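Local coordinates for protein ribonucleoside-diphosphate reductase subunit beta (Streptococcus sanguinis, PDB 4N83) that is the metal-containing small subunit of a class Ib ribonucleotide reductase, active with manganese or iron, that probably supplies deoxyribonucleotides for DNA synthesis, at residues A[6-11]-A[82-87]; A[49-54]-A[241-246]; A[250-255]-A[275-280]. All blocks are in the same frame, centred on the assembly; numbering follows the deposited sequence.

Interaction 1 of 3, residues A[6-11]-A[82-87]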
loop_
_atom_site.group_PDB
_atom_site.type_symbol
_atom_site.label_atom_id
_atom_site.label_comp_id
_atom_site.label_asym_id
_atom_site.label_seq_id
_atom_site.Cartn_x
_atom_site.Cartn_y
_atom_site.Cartn_z
ATOM N N LYS A 6 -5.921 -17.579 -7.739
ATOM C CA LYS A 6 -6.096 -16.967 -9.057
ATOM C C LYS A 6 -5.042 -15.891 -9.306
ATOM O O LYS A 6 -4.841 -15.009 -8.470
ATOM C CB LYS A 6 -7.493 -16.350 -9.163
ATOM C CG LYS A 6 -8.633 -17.342 -8.974
ATOM C CD LYS A 6 -9.975 -16.635 -8.850
ATOM C CE LYS A 6 -11.111 -17.621 -8.626
ATOM N NZ LYS A 6 -11.374 -18.471 -9.822
ATOM N N ALA A 7 -4.373 -15.968 -10.456
ATOM C CA ALA A 7 -3.396 -14.955 -10.859
ATOM C C ALA A 7 -4.127 -13.749 -11.430
ATOM O O ALA A 7 -4.946 -13.894 -12.337
ATOM C CB ALA A 7 -2.436 -15.519 -11.893
ATOM N N ILE A 8 -3.831 -12.564 -10.901
ATOM C CA ILE A 8 -4.475 -11.331 -11.362
ATOM C C ILE A 8 -4.017 -10.968 -12.781
ATOM O O ILE A 8 -2.817 -10.887 -13.061
ATOM C CB ILE A 8 -4.247 -10.151 -10.382
ATOM C CG1 ILE A 8 -5.123 -8.952 -10.769
ATOM C CG2 ILE A 8 -2.778 -9.744 -10.312
ATOM C CD1 ILE A 8 -5.188 -7.875 -9.707
ATOM N N ASN A 9 -4.991 -10.770 -13.669
ATOM C CA ASN A 9 -4.739 -10.440 -15.068
ATOM C C ASN A 9 -5.326 -9.073 -15.394
ATOM O O ASN A 9 -6.544 -8.897 -15.354
ATOM C CB ASN A 9 -5.359 -11.506 -15.978
ATOM C CG ASN A 9 -5.066 -11.271 -17.453
ATOM O OD1 ASN A 9 -4.181 -10.492 -17.812
ATOM N ND2 ASN A 9 -5.807 -11.957 -18.317
ATOM N N TRP A 10 -4.461 -8.114 -15.721
ATOM C CA TRP A 10 -4.896 -6.751 -16.046
ATOM C C TRP A 10 -5.328 -6.594 -17.514
ATOM O O TRP A 10 -5.778 -5.522 -17.920
ATOM C CB TRP A 10 -3.800 -5.740 -15.686
ATOM C CG TRP A 10 -3.579 -5.598 -14.200
ATOM C CD1 TRP A 10 -2.879 -6.445 -13.390
ATOM C CD2 TRP A 10 -4.061 -4.544 -13.354
ATOM N NE1 TRP A 10 -2.894 -5.985 -12.093
ATOM C CE2 TRP A 10 -3.612 -4.821 -12.044
ATOM C CE3 TRP A 10 -4.828 -3.393 -13.576
ATOM C CZ2 TRP A 10 -3.904 -3.988 -10.959
ATOM C CZ3 TRP A 10 -5.118 -2.564 -12.497
ATOM C CH2 TRP A 10 -4.656 -2.868 -11.206
ATOM N N ASN A 11 -5.182 -7.659 -18.303
ATOM C CA ASN A 11 -5.788 -7.739 -19.636
ATOM C C ASN A 11 -7.170 -8.397 -19.588
ATOM O O ASN A 11 -7.821 -8.558 -20.624
ATOM C CB ASN A 11 -4.878 -8.513 -20.595
ATOM C CG ASN A 11 -3.574 -7.788 -20.873
ATOM O OD1 ASN A 11 -3.571 -6.695 -21.439
ATOM N ND2 ASN A 11 -2.457 -8.395 -20.483
ATOM N N ARG A 82 -14.822 -6.564 -4.643
ATOM C CA ARG A 82 -15.607 -7.110 -5.751
ATOM C C ARG A 82 -14.682 -7.750 -6.783
ATOM O O ARG A 82 -14.816 -8.934 -7.096
ATOM C CB ARG A 82 -16.449 -6.012 -6.410
ATOM C CG ARG A 82 -17.349 -5.252 -5.446
ATOM C CD ARG A 82 -18.188 -4.212 -6.169
ATOM N NE ARG A 82 -19.191 -4.821 -7.045
ATOM C CZ ARG A 82 -20.406 -5.222 -6.668
ATOM N NH1 ARG A 82 -20.819 -5.094 -5.409
ATOM N NH2 ARG A 82 -21.225 -5.761 -7.567
ATOM N N THR A 83 -13.745 -6.959 -7.298
ATOM C CA THR A 83 -12.793 -7.416 -8.310
ATOM C C THR A 83 -11.397 -7.522 -7.701
ATOM O O THR A 83 -11.088 -6.835 -6.732
ATOM C CB THR A 83 -12.735 -6.442 -9.505
ATOM O OG1 THR A 83 -12.020 -5.255 -9.133
ATOM C CG2 THR A 83 -14.139 -6.061 -9.966
ATOM N N ALA A 84 -10.553 -8.368 -8.287
ATOM C CA ALA A 84 -9.169 -8.527 -7.823
ATOM C C ALA A 84 -8.396 -7.211 -7.900
ATOM O O ALA A 84 -7.548 -6.926 -7.053
ATOM C CB ALA A 84 -8.458 -9.599 -8.635
ATOM N N HIS A 85 -8.716 -6.411 -8.914
ATOM C CA HIS A 85 -8.032 -5.144 -9.174
ATOM C C HIS A 85 -8.365 -4.112 -8.103
ATOM O O HIS A 85 -7.529 -3.279 -7.757
ATOM C CB HIS A 85 -8.416 -4.603 -10.556
ATOM C CG HIS A 85 -8.500 -5.660 -11.614
ATOM N ND1 HIS A 85 -9.696 -6.208 -12.021
ATOM C CD2 HIS A 85 -7.536 -6.285 -12.330
ATOM C CE1 HIS A 85 -9.467 -7.118 -12.951
ATOM N NE2 HIS A 85 -8.164 -7.184 -13.156
ATOM N N GLU A 86 -9.588 -4.177 -7.584
ATOM C CA GLU A 86 -10.029 -3.309 -6.493
ATOM C C GLU A 86 -9.159 -3.473 -5.246
ATOM O O GLU A 86 -8.851 -2.492 -4.571
ATOM C CB GLU A 86 -11.496 -3.595 -6.153
ATOM C CG GLU A 86 -12.082 -2.714 -5.061
ATOM C CD GLU A 86 -13.575 -2.916 -4.870
ATOM O OE1 GLU A 86 -14.167 -3.760 -5.576
ATOM O OE2 GLU A 86 -14.161 -2.226 -4.009
ATOM N N GLU A 87 -8.765 -4.708 -4.946
ATOM C CA GLU A 87 -7.885 -4.973 -3.810
ATOM C C GLU A 87 -6.519 -4.329 -4.029
ATOM O O GLU A 87 -5.940 -3.765 -3.100
ATOM C CB GLU A 87 -7.738 -6.480 -3.563
ATOM C CG GLU A 87 -7.040 -6.818 -2.249
ATOM C CD GLU A 87 -7.355 -8.212 -1.722
ATOM O OE1 GLU A 87 -8.176 -8.929 -2.334
ATOM O OE2 GLU A 87 -6.777 -8.593 -0.682
#
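His85 meets the 6-11 segment through a hydrogen bond, an aromatic contact and the side chain of Ile8. The hydrogen bond runs from its NE2 to the backbone O of Asn9, 3.2 Å away, and is nearly straight, with an N-H...O angle of 172°. The oxygen sits at the edge of the imidazole, in the ring plane, whereas NE2 stands well above the carbonyl plane. NE2 is thus the protonated nitrogen in this bond, and the bond, with the packing of Trp10 and Ile8, probably helps to set the rotation of the ring.

The aromatic contact is T-shaped. His85 turns its edge to one face of Trp10, with the imidazole centroid 5.1 Å from that of the six-membered ring and the planes at 65°. CD2 of His85 makes the approach, above the centre of the indole and 4.0 Å from Trp10 CD2. The indole reaches this place with CG beside its own backbone N.

In the fold, the contact lays the N-terminal extension, before helix 16-27, over the first turn of helix 84-111, one of the long helices of the ferritin-like bundle of the reductase small subunit. Thr83 is the N-cap of that helix, its OG1 accepting from Glu86 N at 3.1 Å. Asn9 OD1 accepts from Asn11 N, closing an Asx turn. The extension also touches the second subunit, where Asn125 accepts from Ala7 N and Lys102 makes a cation-pi contact with Trp10.

Apolar packing falls to Ile8, whose CG1, anti to the backbone N (chi1 -170°), puts CD1 against the first turn of the helix. CD1 lies 3.8 Å from Ala84 CB and 3.7 Å from Ala84 O, at the start of the helix, and 3.9 Å from His85 CD2.

Interaction 2 of 3, residues A[49-54]-A[241-246]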
loop_
_atom_site.group_PDB
_atom_site.type_symbol
_atom_site.label_atom_id
_atom_site.label_comp_id
_atom_site.label_asym_id
_atom_site.label_seq_id
_atom_site.Cartn_x
_atom_site.Cartn_y
_atom_site.Cartn_z
ATOM N N HIS A 49 0.739 33.584 19.101
ATOM C CA HIS A 49 0.488 32.344 19.840
ATOM C C HIS A 49 -0.927 31.812 19.606
ATOM O O HIS A 49 -1.164 30.610 19.705
ATOM C CB HIS A 49 0.710 32.549 21.341
ATOM C CG HIS A 49 2.147 32.722 21.721
ATOM N ND1 HIS A 49 2.643 33.898 22.242
ATOM C CD2 HIS A 49 3.195 31.868 21.655
ATOM C CE1 HIS A 49 3.935 33.759 22.482
ATOM N NE2 HIS A 49 4.294 32.538 22.133
ATOM N N LYS A 50 -1.860 32.712 19.302
ATOM C CA LYS A 50 -3.246 32.333 19.018
ATOM C C LYS A 50 -3.328 31.543 17.707
ATOM O O LYS A 50 -4.029 30.534 17.626
ATOM C CB LYS A 50 -4.143 33.578 18.933
ATOM C CG LYS A 50 -5.421 33.494 19.756
ATOM C CD LYS A 50 -5.158 33.824 21.219
ATOM C CE LYS A 50 -6.450 33.991 22.001
ATOM N NZ LYS A 50 -6.220 34.637 23.322
ATOM N N GLU A 51 -2.601 32.012 16.692
ATOM C CA GLU A 51 -2.608 31.387 15.368
ATOM C C GLU A 51 -1.668 30.184 15.274
ATOM O O GLU A 51 -2.004 29.191 14.630
ATOM C CB GLU A 51 -2.252 32.417 14.292
ATOM C CG GLU A 51 -3.301 33.505 14.124
ATOM C CD GLU A 51 -2.953 34.506 13.038
ATOM O OE1 GLU A 51 -1.759 34.837 12.883
ATOM O OE2 GLU A 51 -3.880 34.970 12.342
ATOM N N LYS A 52 -0.497 30.277 15.904
ATOM C CA LYS A 52 0.475 29.171 15.908
ATOM C C LYS A 52 -0.062 27.916 16.599
ATOM O O LYS A 52 0.160 26.801 16.127
ATOM C CB LYS A 52 1.790 29.587 16.581
ATOM C CG LYS A 52 2.737 30.373 15.689
ATOM C CD LYS A 52 4.078 30.579 16.373
ATOM C CE LYS A 52 5.063 31.304 15.472
ATOM N NZ LYS A 52 6.349 31.578 16.170
ATOM N N ASP A 53 -0.760 28.105 17.716
ATOM C CA ASP A 53 -1.288 26.986 18.500
ATOM C C ASP A 53 -2.422 26.257 17.772
ATOM O O ASP A 53 -2.614 25.057 17.966
ATOM C CB ASP A 53 -1.769 27.472 19.874
ATOM C CG ASP A 53 -1.823 26.356 20.904
ATOM O OD1 ASP A 53 -0.753 25.806 21.245
ATOM O OD2 ASP A 53 -2.931 26.042 21.385
ATOM N N LEU A 54 -3.166 26.982 16.937
ATOM C CA LEU A 54 -4.258 26.393 16.161
ATOM C C LEU A 54 -3.752 25.450 15.067
ATOM O O LEU A 54 -4.404 24.453 14.757
ATOM C CB LEU A 54 -5.119 27.493 15.534
ATOM C CG LEU A 54 -6.289 27.052 14.647
ATOM C CD1 LEU A 54 -7.238 26.133 15.402
ATOM C CD2 LEU A 54 -7.029 28.268 14.113
ATOM N N ASP A 241 -12.853 29.431 18.159
ATOM C CA ASP A 241 -13.561 30.522 18.848
ATOM C C ASP A 241 -12.663 31.715 19.189
ATOM O O ASP A 241 -13.110 32.861 19.122
ATOM C CB ASP A 241 -14.274 30.017 20.114
ATOM C CG ASP A 241 -15.732 29.651 19.863
ATOM O OD1 ASP A 241 -16.424 30.385 19.123
ATOM O OD2 ASP A 241 -16.196 28.635 20.420
ATOM N N THR A 242 -11.410 31.447 19.551
ATOM C CA THR A 242 -10.465 32.511 19.902
ATOM C C THR A 242 -10.048 33.326 18.676
ATOM O O THR A 242 -10.147 34.555 18.680
ATOM C CB THR A 242 -9.207 31.948 20.589
ATOM O OG1 THR A 242 -8.669 30.873 19.812
ATOM C CG2 THR A 242 -9.541 31.449 21.987
ATOM N N VAL A 243 -9.581 32.637 17.637
ATOM C CA VAL A 243 -9.226 33.290 16.369
ATOM C C VAL A 243 -10.459 33.850 15.648
ATOM O O VAL A 243 -10.355 34.822 14.896
ATOM C CB VAL A 243 -8.437 32.354 15.419
ATOM C CG1 VAL A 243 -7.046 32.089 15.977
ATOM C CG2 VAL A 243 -9.176 31.043 15.171
ATOM N N GLY A 244 -11.614 33.226 15.872
ATOM C CA GLY A 244 -12.897 33.755 15.412
ATOM C C GLY A 244 -13.278 33.396 13.986
ATOM O O GLY A 244 -13.773 34.249 13.247
ATOM N N TRP A 245 -13.052 32.141 13.600
ATOM C CA TRP A 245 -13.509 31.629 12.301
ATOM C C TRP A 245 -14.511 30.481 12.482
ATOM O O TRP A 245 -14.699 29.672 11.572
ATOM C CB TRP A 245 -12.329 31.135 11.449
ATOM C CG TRP A 245 -11.142 32.057 11.393
ATOM C CD1 TRP A 245 -11.154 33.422 11.403
ATOM C CD2 TRP A 245 -9.765 31.671 11.283
ATOM N NE1 TRP A 245 -9.871 33.909 11.327
ATOM C CE2 TRP A 245 -8.999 32.856 11.249
ATOM C CE3 TRP A 245 -9.103 30.436 11.217
ATOM C CZ2 TRP A 245 -7.604 32.845 11.152
ATOM C CZ3 TRP A 245 -7.716 30.426 11.120
ATOM C CH2 TRP A 245 -6.983 31.624 11.089
ATOM N N THR A 246 -15.156 30.421 13.647
ATOM C CA THR A 246 -16.036 29.302 14.004
ATOM C C THR A 246 -17.190 29.115 13.020
ATOM O O THR A 246 -17.456 27.998 12.579
ATOM C CB THR A 246 -16.622 29.488 15.419
ATOM O OG1 THR A 246 -15.558 29.638 16.365
ATOM C CG2 THR A 246 -17.482 28.297 15.819
#
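Lys50 makes the first contact of helix 49-78 with the 241-246 turn, and it does so through its aliphatic chain. The chain bends at chi2 (81°), which brings CE to 3.7 Å from Thr242 CB, with the CG2 methyl of Thr242 a little farther off. The two side chains cross at a slant on the exposed border of the contact. The backbone of Lys50 takes part as well: its O lies 3.8 Å from Val243 CG1, so this methyl rests against the peptide of the helix.

Glu51, next along, contributes loosely. Its CG is 4.4 Å from Val243 CG1, and its OE2 lies at the same 4.4 Å from Trp245 CZ2. At that distance both are van der Waals neighbours at most.

One turn on from Lys50, Leu54 supplies the buried end. With CG anti to the backbone N (chi1 178°), its CD2 is carried to the turn and meets two partners, Val243 CG2 at 3.7 Å and Trp245 CZ3 at 3.8 Å. Those partners pack on one another: Val243 CG2 stands over one face of the indole, displaced toward its rim. Val243 therefore has one methyl on the helix backbone and the other at Leu54 and the tryptophan. Leu239 and Tyr240 also touch Leu54, while Tyr170 and Tyr171 of helix 162-173 adjoin Trp245.

The turn passes through Gly244 at positive phi (85°), and Trp245 holds the N-cap position of the following helix. Such packing, largely apolar and without hydrogen bonds between the segments, joins the connection between helices 211-240 and 246-263 to the beginning of helix 49-78 in the all-helical, ferritin-like fold of the reductase small subunit.

Interaction 3 of 3, residues A[250-255]-A[275-280]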
loop_
_atom_site.group_PDB
_atom_site.type_symbol
_atom_site.label_atom_id
_atom_site.label_comp_id
_atom_site.label_asym_id
_atom_site.label_seq_id
_atom_site.Cartn_x
_atom_site.Cartn_y
_atom_site.Cartn_z
ATOM N N LYS A 250 -18.049 26.069 10.057
ATOM C CA LYS A 250 -19.376 25.456 10.013
ATOM C C LYS A 250 -19.990 25.554 8.614
ATOM O O LYS A 250 -20.645 24.618 8.152
ATOM C CB LYS A 250 -20.300 26.104 11.049
ATOM C CG LYS A 250 -19.946 25.751 12.485
ATOM C CD LYS A 250 -20.713 26.604 13.482
ATOM C CE LYS A 250 -20.431 26.169 14.910
ATOM N NZ LYS A 250 -21.190 26.981 15.900
ATOM N N THR A 251 -19.770 26.687 7.946
ATOM C CA THR A 251 -20.204 26.877 6.559
ATOM C C THR A 251 -19.447 25.937 5.616
ATOM O O THR A 251 -20.013 25.428 4.648
ATOM C CB THR A 251 -19.980 28.333 6.091
ATOM O OG1 THR A 251 -20.439 29.244 7.097
ATOM C CG2 THR A 251 -20.722 28.610 4.789
ATOM N N PHE A 252 -18.167 25.717 5.911
ATOM C CA PHE A 252 -17.307 24.844 5.110
ATOM C C PHE A 252 -17.649 23.367 5.328
ATOM O O PHE A 252 -17.561 22.563 4.397
ATOM C CB PHE A 252 -15.836 25.117 5.460
ATOM C CG PHE A 252 -14.844 24.605 4.445
ATOM C CD1 PHE A 252 -14.975 24.912 3.095
ATOM C CD2 PHE A 252 -13.746 23.853 4.850
ATOM C CE1 PHE A 252 -14.051 24.451 2.168
ATOM C CE2 PHE A 252 -12.818 23.396 3.928
ATOM C CZ PHE A 252 -12.969 23.696 2.586
ATOM N N LEU A 253 -18.041 23.019 6.554
ATOM C CA LEU A 253 -18.419 21.642 6.898
ATOM C C LEU A 253 -19.730 21.211 6.240
ATOM O O LEU A 253 -19.847 20.082 5.763
ATOM C CB LEU A 253 -18.525 21.471 8.420
ATOM C CG LEU A 253 -17.205 21.241 9.160
ATOM C CD1 LEU A 253 -17.386 21.440 10.659
ATOM C CD2 LEU A 253 -16.655 19.852 8.858
ATOM N N ARG A 254 -20.713 22.108 6.227
ATOM C CA ARG A 254 -21.991 21.846 5.563
ATOM C C ARG A 254 -21.820 21.713 4.048
ATOM O O ARG A 254 -22.529 20.940 3.402
ATOM C CB ARG A 254 -23.001 22.955 5.877
ATOM C CG ARG A 254 -23.538 22.923 7.300
ATOM C CD ARG A 254 -24.577 24.012 7.531
ATOM N NE ARG A 254 -23.966 25.335 7.680
ATOM C CZ ARG A 254 -23.594 25.891 8.835
ATOM N NH1 ARG A 254 -23.758 25.257 9.993
ATOM N NH2 ARG A 254 -23.048 27.103 8.831
ATOM N N TYR A 255 -20.872 22.469 3.495
ATOM C CA TYR A 255 -20.594 22.458 2.059
ATOM C C TYR A 255 -20.009 21.120 1.600
ATOM O O TYR A 255 -20.514 20.508 0.660
ATOM C CB TYR A 255 -19.645 23.611 1.698
ATOM C CG TYR A 255 -19.113 23.572 0.281
ATOM C CD1 TYR A 255 -19.979 23.582 -0.810
ATOM C CD2 TYR A 255 -17.744 23.534 0.031
ATOM C CE1 TYR A 255 -19.497 23.549 -2.107
ATOM C CE2 TYR A 255 -17.252 23.501 -1.264
ATOM C CZ TYR A 255 -18.132 23.510 -2.329
ATOM O OH TYR A 255 -17.648 23.476 -3.615
ATOM N N ASP A 275 -20.310 29.941 -2.929
ATOM C CA ASP A 275 -20.413 31.379 -2.641
ATOM C C ASP A 275 -20.630 31.675 -1.151
ATOM O O ASP A 275 -20.307 32.768 -0.682
ATOM C CB ASP A 275 -21.547 32.018 -3.455
ATOM C CG ASP A 275 -21.253 32.065 -4.947
ATOM O OD1 ASP A 275 -22.198 32.318 -5.724
ATOM O OD2 ASP A 275 -20.089 31.855 -5.349
ATOM N N ASP A 276 -21.180 30.708 -0.418
ATOM C CA ASP A 276 -21.406 30.857 1.022
ATOM C C ASP A 276 -20.105 30.698 1.813
ATOM O O ASP A 276 -19.903 31.365 2.829
ATOM C CB ASP A 276 -22.443 29.839 1.512
ATOM C CG ASP A 276 -23.792 30.005 0.834
ATOM O OD1 ASP A 276 -23.849 29.919 -0.412
ATOM O OD2 ASP A 276 -24.797 30.215 1.545
ATOM N N VAL A 277 -19.233 29.812 1.338
ATOM C CA VAL A 277 -17.936 29.559 1.967
ATOM C C VAL A 277 -17.016 30.768 1.800
ATOM O O VAL A 277 -17.148 31.524 0.837
ATOM C CB VAL A 277 -17.265 28.307 1.354
ATOM C CG1 VAL A 277 -15.840 28.125 1.864
ATOM C CG2 VAL A 277 -18.096 27.065 1.641
ATOM N N ASN A 278 -16.094 30.946 2.745
ATOM C CA ASN A 278 -15.076 31.994 2.664
ATOM C C ASN A 278 -14.434 32.034 1.275
ATOM O O ASN A 278 -14.051 30.990 0.743
ATOM C CB ASN A 278 -14.002 31.773 3.740
ATOM C CG ASN A 278 -12.940 32.861 3.749
ATOM O OD1 ASN A 278 -12.135 32.969 2.824
ATOM N ND2 ASN A 278 -12.924 33.668 4.805
ATOM N N PRO A 279 -14.316 33.237 0.681
ATOM C CA PRO A 279 -13.807 33.342 -0.689
ATOM C C PRO A 279 -12.322 33.006 -0.834
ATOM O O PRO A 279 -11.923 32.439 -1.853
ATOM C CB PRO A 279 -14.064 34.810 -1.047
ATOM C CG PRO A 279 -14.063 35.524 0.258
ATOM C CD PRO A 279 -14.645 34.559 1.248
ATOM N N ILE A 280 -11.517 33.350 0.172
ATOM C CA ILE A 280 -10.070 33.121 0.111
ATOM C C ILE A 280 -9.723 31.648 0.371
ATOM O O ILE A 280 -8.652 31.180 -0.018
ATOM C CB ILE A 280 -9.295 34.067 1.073
ATOM C CG1 ILE A 280 -8.043 34.625 0.382
ATOM C CG2 ILE A 280 -8.936 33.382 2.388
ATOM C CD1 ILE A 280 -8.325 35.764 -0.577
#
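Val277 brings both of its methyls to helix 246-263, and each finds a different aromatic residue. Its CG1, anti to the backbone N (chi1 173°), lies 3.5 Å from Phe252 CD1 and somewhat farther from CE1. The other methyl, CG2, is 3.8 Å from Tyr255 CB and nearly as close to CG and CD2, so it lodges at the root of the tyrosine side chain and leaves the hydroxyl aside. Val277 and Tyr255 cross at about a right angle. The same methyl also sits 3.9 Å from the backbone O of Thr251, which places the valine against the helix backbone between Thr251 and Tyr255, one turn apart.

Thr251 is the second main contributor. Its CG2 lies against the peptide of Asp276, 3.5 Å from Asp276 O, with Asp276 CB at 3.9 Å from the methyl. Its hydroxyl OG1 is engaged within its own helix, hydrogen-bonded to the O of Glu247, which is consistent with the methyl, not the hydroxyl, facing the 275-280 segment.

Phe252, buried, is the third contributor; its ring also touches Val281 and Ile285 of helix 279-285 and Leu169 of helix 162-173.

Beyond Val277 the chain enters helix 279-285. Asn278 is its N-cap, with OD1 accepting from Val281 N and, weakly, from Ile280 N (2.7 Å, bent to 128°), while its ND2 bonds to Glu248. The 275-280 segment packs on Thr251, Phe252 and Tyr255 of helix 246-263; Met282 of helix 279-285 touches Val277 and Tyr255, and helix 211-240 meets Leu253 of helix 246-263.

Overall arrangement
Interactions 2 and 3 are neighbours: their centres are 18 Å apart and their segments adjoin in sequence, the turn 241-246 leading into the helix that carries 250-255. Interaction 1 lies on the opposite side of the chain's centre from both, its centre 48 Å from that of interaction 2 and 40 Å from that of interaction 3. Even the nearest atoms are about 33 Å and 24 Å apart, respectively. The segments of interactions 1 and 2 alternate along the chain, and helices 49-78 and 84-111 are consecutive. Interactions 1 and 2 are remote from the dimanganese site; in interaction 3 the side chain of Phe252 is about 12 Å from that of the manganese ligand Glu191.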